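Local coordinates for protein Xcc_ctr_pt (Xanthomonas campestris pv. campestris, PDB 6NJW) that is probably a metal-dependent nuclease of the OLD family, the chain being its C-terminal region with the Toprim domain, thought to cut by two-metal catalysis, at residues I17-E27 with L73-D82; E131-F139 with E178-E186. One frame throughout, in Å; residues are numbered along the deposited sequence.

Interaction 1 of 2, residues I17-E27 with L73-D82; sequences IFFSRGVILVE and LNIPHVILTD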
loop_
_atom_site.group_PDB
_atom_site.type_symbol
_atom_site.label_atom_id
_atom_site.label_comp_id
_atom_site.label_asym_id
_atom_site.label_seq_id
_atom_site.Cartn_x
_atom_site.Cartn_y
_atom_site.Cartn_z
ATOM N N ILE A 17 -0.894 14.981 10.134
ATOM C CA ILE A 17 -2.272 14.498 10.097
ATOM C C ILE A 17 -3.233 15.622 10.464
ATOM O O ILE A 17 -4.235 15.862 9.778
ATOM C CB ILE A 17 -2.435 13.278 11.024
ATOM C CG1 ILE A 17 -1.683 12.074 10.444
ATOM C CG2 ILE A 17 -3.906 12.937 11.210
ATOM C CD1 ILE A 17 -2.239 10.717 10.886
ATOM N N PHE A 18 -2.920 16.358 11.533
ATOM C CA PHE A 18 -3.801 17.452 11.939
ATOM C C PHE A 18 -3.867 18.580 10.911
ATOM O O PHE A 18 -4.778 19.410 10.994
ATOM C CB PHE A 18 -3.366 18.010 13.302
ATOM C CG PHE A 18 -3.920 17.240 14.483
ATOM C CD1 PHE A 18 -3.354 16.029 14.870
ATOM C CD2 PHE A 18 -5.006 17.729 15.201
ATOM C CE1 PHE A 18 -3.861 15.312 15.960
ATOM C CE2 PHE A 18 -5.516 17.030 16.288
ATOM C CZ PHE A 18 -4.946 15.815 16.669
ATOM N N PHE A 19 -2.953 18.628 9.942
ATOM C CA PHE A 19 -2.979 19.651 8.900
ATOM C C PHE A 19 -3.474 19.127 7.552
ATOM O O PHE A 19 -3.456 19.876 6.570
ATOM C CB PHE A 19 -1.584 20.262 8.722
ATOM C CG PHE A 19 -1.182 21.222 9.818
ATOM C CD1 PHE A 19 -2.125 21.729 10.708
ATOM C CD2 PHE A 19 0.144 21.616 9.956
ATOM C CE1 PHE A 19 -1.749 22.611 11.717
ATOM C CE2 PHE A 19 0.524 22.497 10.957
ATOM C CZ PHE A 19 -0.425 22.997 11.839
ATOM N N SER A 20 -3.938 17.882 7.474
ATOM C CA SER A 20 -4.199 17.244 6.187
ATOM C C SER A 20 -5.671 17.293 5.790
ATOM O O SER A 20 -6.565 17.360 6.633
ATOM C CB SER A 20 -3.738 15.788 6.218
ATOM O OG SER A 20 -2.404 15.734 6.679
ATOM N N ARG A 21 -5.917 17.255 4.477
ATOM C CA ARG A 21 -7.276 17.078 3.983
ATOM C C ARG A 21 -7.662 15.609 3.872
ATOM O O ARG A 21 -8.858 15.290 3.906
ATOM C CB ARG A 21 -7.445 17.760 2.619
ATOM C CG ARG A 21 -7.223 19.281 2.629
ATOM C CD ARG A 21 -7.461 19.880 1.233
ATOM N NE ARG A 21 -7.135 21.307 1.156
ATOM C CZ ARG A 21 -8.021 22.278 1.353
ATOM N NH1 ARG A 21 -9.283 21.972 1.636
ATOM N NH2 ARG A 21 -7.654 23.553 1.265
ATOM N N GLY A 22 -6.678 14.714 3.771
ATOM C CA GLY A 22 -6.943 13.290 3.656
ATOM C C GLY A 22 -5.719 12.509 4.070
ATOM O O GLY A 22 -4.604 13.046 4.111
ATOM N N VAL A 23 -5.932 11.227 4.400
ATOM C CA VAL A 23 -4.846 10.376 4.886
ATOM C C VAL A 23 -4.918 9.015 4.205
ATOM O O VAL A 23 -5.984 8.405 4.153
ATOM C CB VAL A 23 -4.882 10.176 6.411
ATOM C CG1 VAL A 23 -3.678 9.322 6.826
ATOM C CG2 VAL A 23 -4.819 11.512 7.122
ATOM N N ILE A 24 -3.784 8.542 3.702
ATOM C CA ILE A 24 -3.631 7.189 3.184
ATOM C C ILE A 24 -2.869 6.370 4.220
ATOM O O ILE A 24 -1.689 6.632 4.472
ATOM C CB ILE A 24 -2.875 7.185 1.847
ATOM C CG1 ILE A 24 -3.683 7.912 0.761
ATOM C CG2 ILE A 24 -2.533 5.747 1.449
ATOM C CD1 ILE A 24 -2.784 8.374 -0.427
ATOM N N LEU A 25 -3.520 5.354 4.783
ATOM C CA LEU A 25 -2.921 4.520 5.825
ATOM C C LEU A 25 -2.342 3.267 5.190
ATOM O O LEU A 25 -3.057 2.551 4.473
ATOM C CB LEU A 25 -3.969 4.135 6.878
ATOM C CG LEU A 25 -4.574 5.297 7.658
ATOM C CD1 LEU A 25 -5.753 4.768 8.502
ATOM C CD2 LEU A 25 -3.486 5.923 8.525
ATOM N N VAL A 26 -1.058 3.005 5.457
ATOM C CA VAL A 26 -0.325 1.884 4.887
ATOM C C VAL A 26 0.409 1.152 6.011
ATOM O O VAL A 26 0.578 1.674 7.111
ATOM C CB VAL A 26 0.664 2.352 3.795
ATOM C CG1 VAL A 26 -0.107 3.151 2.696
ATOM C CG2 VAL A 26 1.758 3.190 4.393
ATOM N N GLU A 27 0.851 -0.075 5.721
ATOM C CA GLU A 27 1.433 -0.908 6.772
ATOM C C GLU A 27 2.874 -0.530 7.099
ATOM O O GLU A 27 3.275 -0.570 8.265
ATOM C CB GLU A 27 1.376 -2.381 6.370
ATOM C CG GLU A 27 -0.030 -2.974 6.356
ATOM C CD GLU A 27 0.004 -4.460 5.997
ATOM O OE1 GLU A 27 1.110 -5.040 6.015
ATOM O OE2 GLU A 27 -1.060 -5.040 5.701
ATOM N N LEU A 73 -11.446 12.980 14.378
ATOM C CA LEU A 73 -11.307 14.181 13.562
ATOM C C LEU A 73 -12.179 14.192 12.309
ATOM O O LEU A 73 -12.334 15.254 11.698
ATOM C CB LEU A 73 -9.844 14.355 13.149
ATOM C CG LEU A 73 -8.858 14.564 14.282
ATOM C CD1 LEU A 73 -7.410 14.627 13.756
ATOM C CD2 LEU A 73 -9.229 15.834 15.038
ATOM N N ASN A 74 -12.734 13.047 11.895
ATOM C CA ASN A 74 -13.638 12.982 10.744
ATOM C C ASN A 74 -12.941 13.460 9.462
ATOM O O ASN A 74 -13.406 14.363 8.759
ATOM C CB ASN A 74 -14.921 13.778 11.016
ATOM C CG ASN A 74 -16.048 13.375 10.099
ATOM O OD1 ASN A 74 -16.358 12.191 9.978
ATOM N ND2 ASN A 74 -16.660 14.354 9.431
ATOM N N ILE A 75 -11.816 12.823 9.172
ATOM C CA ILE A 75 -10.961 13.141 8.029
ATOM C C ILE A 75 -11.086 12.000 7.024
ATOM O O ILE A 75 -10.971 10.830 7.416
ATOM C CB ILE A 75 -9.491 13.328 8.469
ATOM C CG1 ILE A 75 -9.321 14.601 9.305
ATOM C CG2 ILE A 75 -8.529 13.382 7.295
ATOM C CD1 ILE A 75 -7.918 14.757 9.840
ATOM N N PRO A 76 -11.313 12.282 5.740
ATOM C CA PRO A 76 -11.331 11.200 4.742
ATOM C C PRO A 76 -10.019 10.421 4.746
ATOM O O PRO A 76 -8.931 10.996 4.787
ATOM C CB PRO A 76 -11.538 11.941 3.414
ATOM C CG PRO A 76 -12.041 13.304 3.778
ATOM C CD PRO A 76 -11.513 13.617 5.140
ATOM N N HIS A 77 -10.122 9.091 4.700
ATOM C CA HIS A 77 -8.925 8.275 4.720
ATOM C C HIS A 77 -9.204 6.962 4.004
ATOM O O HIS A 77 -10.351 6.575 3.795
ATOM C CB HIS A 77 -8.454 8.003 6.153
ATOM C CG HIS A 77 -9.473 7.274 6.964
ATOM N ND1 HIS A 77 -10.550 7.913 7.538
ATOM C CD2 HIS A 77 -9.621 5.956 7.241
ATOM C CE1 HIS A 77 -11.311 7.018 8.151
ATOM N NE2 HIS A 77 -10.770 5.825 7.984
ATOM N N VAL A 78 -8.125 6.280 3.625
ATOM C CA VAL A 78 -8.203 4.974 2.991
ATOM C C VAL A 78 -7.207 4.054 3.691
ATOM O O VAL A 78 -6.335 4.503 4.421
ATOM C CB VAL A 78 -7.915 5.053 1.476
ATOM C CG1 VAL A 78 -9.012 5.851 0.778
ATOM C CG2 VAL A 78 -6.537 5.692 1.221
ATOM N N ILE A 79 -7.336 2.751 3.451
ATOM C CA ILE A 79 -6.410 1.763 4.004
ATOM C C ILE A 79 -5.905 0.866 2.883
ATOM O O ILE A 79 -6.680 0.451 2.019
ATOM C CB ILE A 79 -7.086 0.905 5.102
ATOM C CG1 ILE A 79 -7.209 1.697 6.404
ATOM C CG2 ILE A 79 -6.320 -0.404 5.334
ATOM C CD1 ILE A 79 -8.150 1.034 7.432
ATOM N N LEU A 80 -4.615 0.548 2.920
ATOM C CA LEU A 80 -3.990 -0.447 2.055
ATOM C C LEU A 80 -3.379 -1.504 2.958
ATOM O O LEU A 80 -2.507 -1.191 3.778
ATOM C CB LEU A 80 -2.900 0.187 1.178
ATOM C CG LEU A 80 -3.448 1.206 0.180
ATOM C CD1 LEU A 80 -2.358 2.092 -0.408
ATOM C CD2 LEU A 80 -4.117 0.403 -0.907
ATOM N N THR A 81 -3.817 -2.750 2.808
ATOM C CA THR A 81 -3.304 -3.797 3.685
ATOM C C THR A 81 -3.262 -5.113 2.919
ATOM O O THR A 81 -3.874 -5.250 1.855
ATOM C CB THR A 81 -4.151 -3.913 4.962
ATOM O OG1 THR A 81 -3.459 -4.708 5.943
ATOM C CG2 THR A 81 -5.505 -4.514 4.658
ATOM N N ASP A 82 -2.510 -6.075 3.465
ATOM C CA ASP A 82 -2.241 -7.353 2.805
ATOM C C ASP A 82 -3.151 -8.451 3.341
ATOM O O ASP A 82 -3.400 -8.529 4.549
ATOM C CB ASP A 82 -0.782 -7.763 3.005
ATOM C CG ASP A 82 0.178 -6.878 2.233
ATOM O OD1 ASP A 82 -0.295 -6.114 1.370
ATOM O OD2 ASP A 82 1.397 -6.940 2.485
HETATM O O HOH W 1 0.104 -1.232 3.214
HETATM O O HOH W 2 2.191 -7.206 4.953
#

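Interaction 2 of 2, residues E131-F139 with E178-E186; sequences ENTLEPELF and EDLLLRLIE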
loop_
_atom_site.group_PDB
_atom_site.type_symbol
_atom_site.label_atom_id
_atom_site.label_comp_id
_atom_site.label_asym_id
_atom_site.label_seq_id
_atom_site.Cartn_x
_atom_site.Cartn_y
_atom_site.Cartn_z
ATOM N N GLU A 131 -4.084 -9.233 -2.552
ATOM C CA GLU A 131 -4.010 -10.678 -2.382
ATOM C C GLU A 131 -2.577 -11.194 -2.386
ATOM O O GLU A 131 -2.350 -12.351 -2.023
ATOM C CB GLU A 131 -4.835 -11.386 -3.462
ATOM C CG GLU A 131 -6.243 -10.820 -3.629
ATOM C CD GLU A 131 -7.178 -11.224 -2.495
ATOM O OE1 GLU A 131 -7.135 -12.408 -2.095
ATOM O OE2 GLU A 131 -7.943 -10.360 -1.989
ATOM N N ASN A 132 -1.608 -10.371 -2.766
ATOM C CA ASN A 132 -0.191 -10.692 -2.677
ATOM C C ASN A 132 0.439 -9.812 -1.599
ATOM O O ASN A 132 -0.259 -9.146 -0.825
ATOM C CB ASN A 132 0.472 -10.496 -4.049
ATOM C CG ASN A 132 1.756 -11.314 -4.211
ATOM O OD1 ASN A 132 2.330 -11.795 -3.228
ATOM N ND2 ASN A 132 2.213 -11.469 -5.456
ATOM N N THR A 133 1.764 -9.812 -1.545
ATOM C CA THR A 133 2.516 -8.770 -0.866
ATOM C C THR A 133 3.202 -7.917 -1.927
ATOM O O THR A 133 3.417 -8.359 -3.055
ATOM C CB THR A 133 3.543 -9.358 0.112
ATOM O OG1 THR A 133 4.312 -10.362 -0.558
ATOM C CG2 THR A 133 2.835 -9.978 1.318
ATOM N N LEU A 134 3.568 -6.691 -1.549
ATOM C CA LEU A 134 3.846 -5.655 -2.545
ATOM C C LEU A 134 5.036 -6.009 -3.434
ATOM O O LEU A 134 4.930 -6.007 -4.664
ATOM C CB LEU A 134 4.087 -4.316 -1.848
ATOM C CG LEU A 134 4.396 -3.151 -2.782
ATOM C CD1 LEU A 134 3.261 -2.954 -3.790
ATOM C CD2 LEU A 134 4.615 -1.893 -1.964
ATOM N N GLU A 135 6.187 -6.289 -2.832
ATOM C CA GLU A 135 7.392 -6.436 -3.647
ATOM C C GLU A 135 7.343 -7.644 -4.586
ATOM O O GLU A 135 7.755 -7.526 -5.748
ATOM C CB GLU A 135 8.625 -6.503 -2.744
ATOM C CG GLU A 135 8.877 -5.213 -1.954
ATOM C CD GLU A 135 8.285 -5.266 -0.558
ATOM O OE1 GLU A 135 7.311 -6.038 -0.353
ATOM O OE2 GLU A 135 8.805 -4.548 0.332
ATOM N N PRO A 136 6.864 -8.816 -4.153
ATOM C CA PRO A 136 6.739 -9.918 -5.126
ATOM C C PRO A 136 5.759 -9.606 -6.245
ATOM O O PRO A 136 6.017 -9.958 -7.402
ATOM C CB PRO A 136 6.274 -11.102 -4.267
ATOM C CG PRO A 136 6.679 -10.737 -2.866
ATOM C CD PRO A 136 6.516 -9.258 -2.789
ATOM N N GLU A 137 4.651 -8.927 -5.947
ATOM C CA GLU A 137 3.747 -8.520 -7.025
ATOM C C GLU A 137 4.467 -7.631 -8.034
ATOM O O GLU A 137 4.390 -7.861 -9.246
ATOM C CB GLU A 137 2.516 -7.812 -6.461
ATOM C CG GLU A 137 1.793 -6.983 -7.526
ATOM C CD GLU A 137 0.287 -6.877 -7.326
ATOM O OE1 GLU A 137 -0.212 -7.211 -6.227
ATOM O OE2 GLU A 137 -0.405 -6.453 -8.288
ATOM N N LEU A 138 5.194 -6.617 -7.555
ATOM C CA LEU A 138 5.889 -5.729 -8.484
ATOM C C LEU A 138 6.937 -6.478 -9.295
ATOM O O LEU A 138 7.128 -6.197 -10.483
ATOM C CB LEU A 138 6.542 -4.574 -7.731
ATOM C CG LEU A 138 5.596 -3.651 -6.970
ATOM C CD1 LEU A 138 6.410 -2.641 -6.187
ATOM C CD2 LEU A 138 4.658 -2.958 -7.958
ATOM N N PHE A 139 7.654 -7.416 -8.664
ATOM C CA PHE A 139 8.646 -8.181 -9.408
ATOM C C PHE A 139 7.991 -8.982 -10.520
ATOM O O PHE A 139 8.504 -9.037 -11.642
ATOM C CB PHE A 139 9.424 -9.119 -8.480
ATOM C CG PHE A 139 10.673 -9.661 -9.100
ATOM C CD1 PHE A 139 10.633 -10.793 -9.892
ATOM C CD2 PHE A 139 11.887 -9.019 -8.918
ATOM C CE1 PHE A 139 11.778 -11.284 -10.479
ATOM C CE2 PHE A 139 13.037 -9.506 -9.501
ATOM C CZ PHE A 139 12.978 -10.641 -10.289
ATOM N N GLU A 178 10.445 -16.438 -3.250
ATOM C CA GLU A 178 9.931 -15.271 -2.545
ATOM C C GLU A 178 10.683 -15.025 -1.249
ATOM O O GLU A 178 10.916 -13.873 -0.871
ATOM C CB GLU A 178 8.442 -15.440 -2.265
ATOM C CG GLU A 178 7.813 -14.238 -1.597
ATOM C CD GLU A 178 6.301 -14.297 -1.611
ATOM O OE1 GLU A 178 5.733 -14.546 -2.699
ATOM O OE2 GLU A 178 5.690 -14.105 -0.535
ATOM N N ASP A 179 11.039 -16.092 -0.532
ATOM C CA ASP A 179 11.754 -15.915 0.725
ATOM C C ASP A 179 13.070 -15.194 0.489
ATOM O O ASP A 179 13.414 -14.250 1.208
ATOM C CB ASP A 179 11.981 -17.271 1.406
ATOM C CG ASP A 179 10.694 -17.875 1.958
ATOM O OD1 ASP A 179 9.725 -17.125 2.187
ATOM O OD2 ASP A 179 10.649 -19.103 2.164
ATOM N N LEU A 180 13.812 -15.612 -0.537
ATOM C CA LEU A 180 15.109 -15.002 -0.793
ATOM C C LEU A 180 14.957 -13.571 -1.291
ATOM O O LEU A 180 15.719 -12.682 -0.879
ATOM C CB LEU A 180 15.894 -15.847 -1.796
ATOM C CG LEU A 180 17.316 -15.366 -2.070
ATOM C CD1 LEU A 180 18.093 -15.289 -0.768
ATOM C CD2 LEU A 180 18.014 -16.292 -3.070
ATOM N N LEU A 181 13.984 -13.329 -2.181
ATOM C CA LEU A 181 13.726 -11.962 -2.627
ATOM C C LEU A 181 13.475 -11.045 -1.439
ATOM O O LEU A 181 14.111 -9.995 -1.307
ATOM C CB LEU A 181 12.536 -11.927 -3.592
ATOM C CG LEU A 181 12.101 -10.525 -4.014
ATOM C CD1 LEU A 181 13.220 -9.866 -4.790
ATOM C CD2 LEU A 181 10.803 -10.566 -4.847
ATOM N N LEU A 182 12.544 -11.423 -0.564
ATOM C CA LEU A 182 12.234 -10.563 0.566
ATOM C C LEU A 182 13.399 -10.481 1.539
ATOM O O LEU A 182 13.592 -9.442 2.173
ATOM C CB LEU A 182 10.962 -11.044 1.261
ATOM C CG LEU A 182 9.743 -10.908 0.335
ATOM C CD1 LEU A 182 8.501 -11.493 0.975
ATOM C CD2 LEU A 182 9.514 -9.456 -0.055
ATOM N N ARG A 183 14.189 -11.553 1.661
ATOM C CA ARG A 183 15.390 -11.493 2.489
ATOM C C ARG A 183 16.355 -10.433 1.970
ATOM O O ARG A 183 16.893 -9.634 2.742
ATOM C CB ARG A 183 16.061 -12.883 2.537
ATOM C CG ARG A 183 17.192 -13.028 3.558
ATOM C CD ARG A 183 17.639 -14.525 3.735
ATOM N NE ARG A 183 16.482 -15.406 3.840
ATOM C CZ ARG A 183 16.317 -16.523 3.135
ATOM N NH1 ARG A 183 17.260 -16.923 2.296
ATOM N NH2 ARG A 183 15.211 -17.240 3.276
ATOM N N LEU A 184 16.573 -10.391 0.666
ATOM C CA LEU A 184 17.468 -9.371 0.124
ATOM C C LEU A 184 16.906 -7.966 0.332
ATOM O O LEU A 184 17.633 -7.045 0.731
ATOM C CB LEU A 184 17.725 -9.647 -1.357
ATOM C CG LEU A 184 18.373 -11.008 -1.646
ATOM C CD1 LEU A 184 18.447 -11.308 -3.142
ATOM C CD2 LEU A 184 19.760 -11.144 -0.981
ATOM N N ILE A 185 15.608 -7.782 0.082
ATOM C CA ILE A 185 15.006 -6.457 0.245
ATOM C C ILE A 185 15.080 -6.003 1.701
ATOM O O ILE A 185 15.408 -4.845 1.987
ATOM C CB ILE A 185 13.559 -6.468 -0.280
ATOM C CG1 ILE A 185 13.558 -6.618 -1.807
ATOM C CG2 ILE A 185 12.833 -5.193 0.149
ATOM C CD1 ILE A 185 12.151 -6.879 -2.411
ATOM N N GLU A 186 14.789 -6.902 2.647
ATOM C CA GLU A 186 14.895 -6.538 4.060
ATOM C C GLU A 186 16.339 -6.235 4.458
ATOM O O GLU A 186 16.584 -5.363 5.305
ATOM C CB GLU A 186 14.296 -7.654 4.920
ATOM C CG GLU A 186 14.562 -7.552 6.416
ATOM C CD GLU A 186 13.796 -6.417 7.107
ATOM O OE1 GLU A 186 14.300 -5.893 8.131
ATOM O OE2 GLU A 186 12.689 -6.059 6.637
#

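Interaction 1 of 2, residues I17-E27 with L73-D82
E27 reaches across to the end of strand 77-82, where the backbone N of D82 donates to E27 OE2 (2.9 Å) from above the E27 carboxylate plane, 37° out of it. T81 OG1 sits implausibly close to the same oxygen, so that bond is doubtful in detail. CG of E27 lies anti to the carbonyl carbon (chi1 -70°) and the chain beyond it is extended, which carries the carboxylate across to the backbone of D82. The D82 carboxylate is turned 59° from that of E27, and one water donates to both E27 OE1 and D82 OD2. Strands 22-26 and 77-82 are the two central strands of the parallel Toprim sheet, at whose C-terminal ends the acidic metal ligands gather. D82 and Y209 bind magnesium here; E27 and D84 are ligands seen in a structure of this protein, though not to the ion in this chain. Behind them, V23 and L25 exchange backbone hydrogen bonds with P76, V78 and L80. On one face of the sheet I24 lies side by side with V78, CG1 to CG2 3.6 Å, beneath helix 208-226. On the other, L25 CD1 leans on I79 CG1 at 4.0 Å. H77 ND1 donates to I75 O, which lies in the H77 ring plane (2.9 Å), and H77 NE2 is hydrogen-bonded to Y127 OH. At the far end, L73 CD1 sits over the centre of the F18 ring, 4.0 Å from the centroid, a CH-pi contact.

Interaction 2 of 2, residues E131-F139 with E178-E186
N132 OD1 lies loosely near E178 OE1, 4.4 Å away, and accepts a bent hydrogen bond from T133 N (2.7 Å). T133 faces the start of helix 178-188, its OG1 4.0 Å from E178 OE2, too long for a bond; the hydroxyl is buried here and has no partner in the model. T133 occupies the N-cap position of the helix that follows, but its side chain makes no capping bond. E135 meets the other helix with its aliphatic part: CB lies 3.6 Å from I185 CD1. Its chain, bent at chi2, leaves CB and CG against that methyl while OE2 makes a salt bridge with K190. P136 meets E178 CD with its CG at 3.8 Å and L182 CD2 with its CD at 4.1 Å, at two corners of its ring, both side chains crossing the proline at about a right angle. Further along, F139 CB packs on L181 CD2, which also touches P136 CA. No hydrogen bond spans the two segments; the axes of 134-139 and 178-186 run at 112° and come within 10.3 Å. Past the contact, F139 continues into W169 and V170 of helix 160-171, while L134, E135 and L138 lean on helix 29-41, the helix that follows strand 22-26.

How the interactions relate
From the N terminus, the chain runs through 17-27, then helix 29-41, strand 51-55 and helix 62-68 before 73-82 returns beside the first strand; interaction 1 closes this loop of 45 residues. It is complete before interaction 2 opens, so the two are in series, neither nested nor crossed. Beyond edge strand 127-130, the chain leaves the sheet through 131-139, and interaction 2 closes a purely helical and loop excursion when 178-186 packs back. One contact thus joins the central strands of the sheet; the other ties the start of helix 134-154 to helix 178-188. Their centres lie 25 Å apart, yet they meet at the metal end: D82 OD2 packs against T133 CG2 at 3.6 Å.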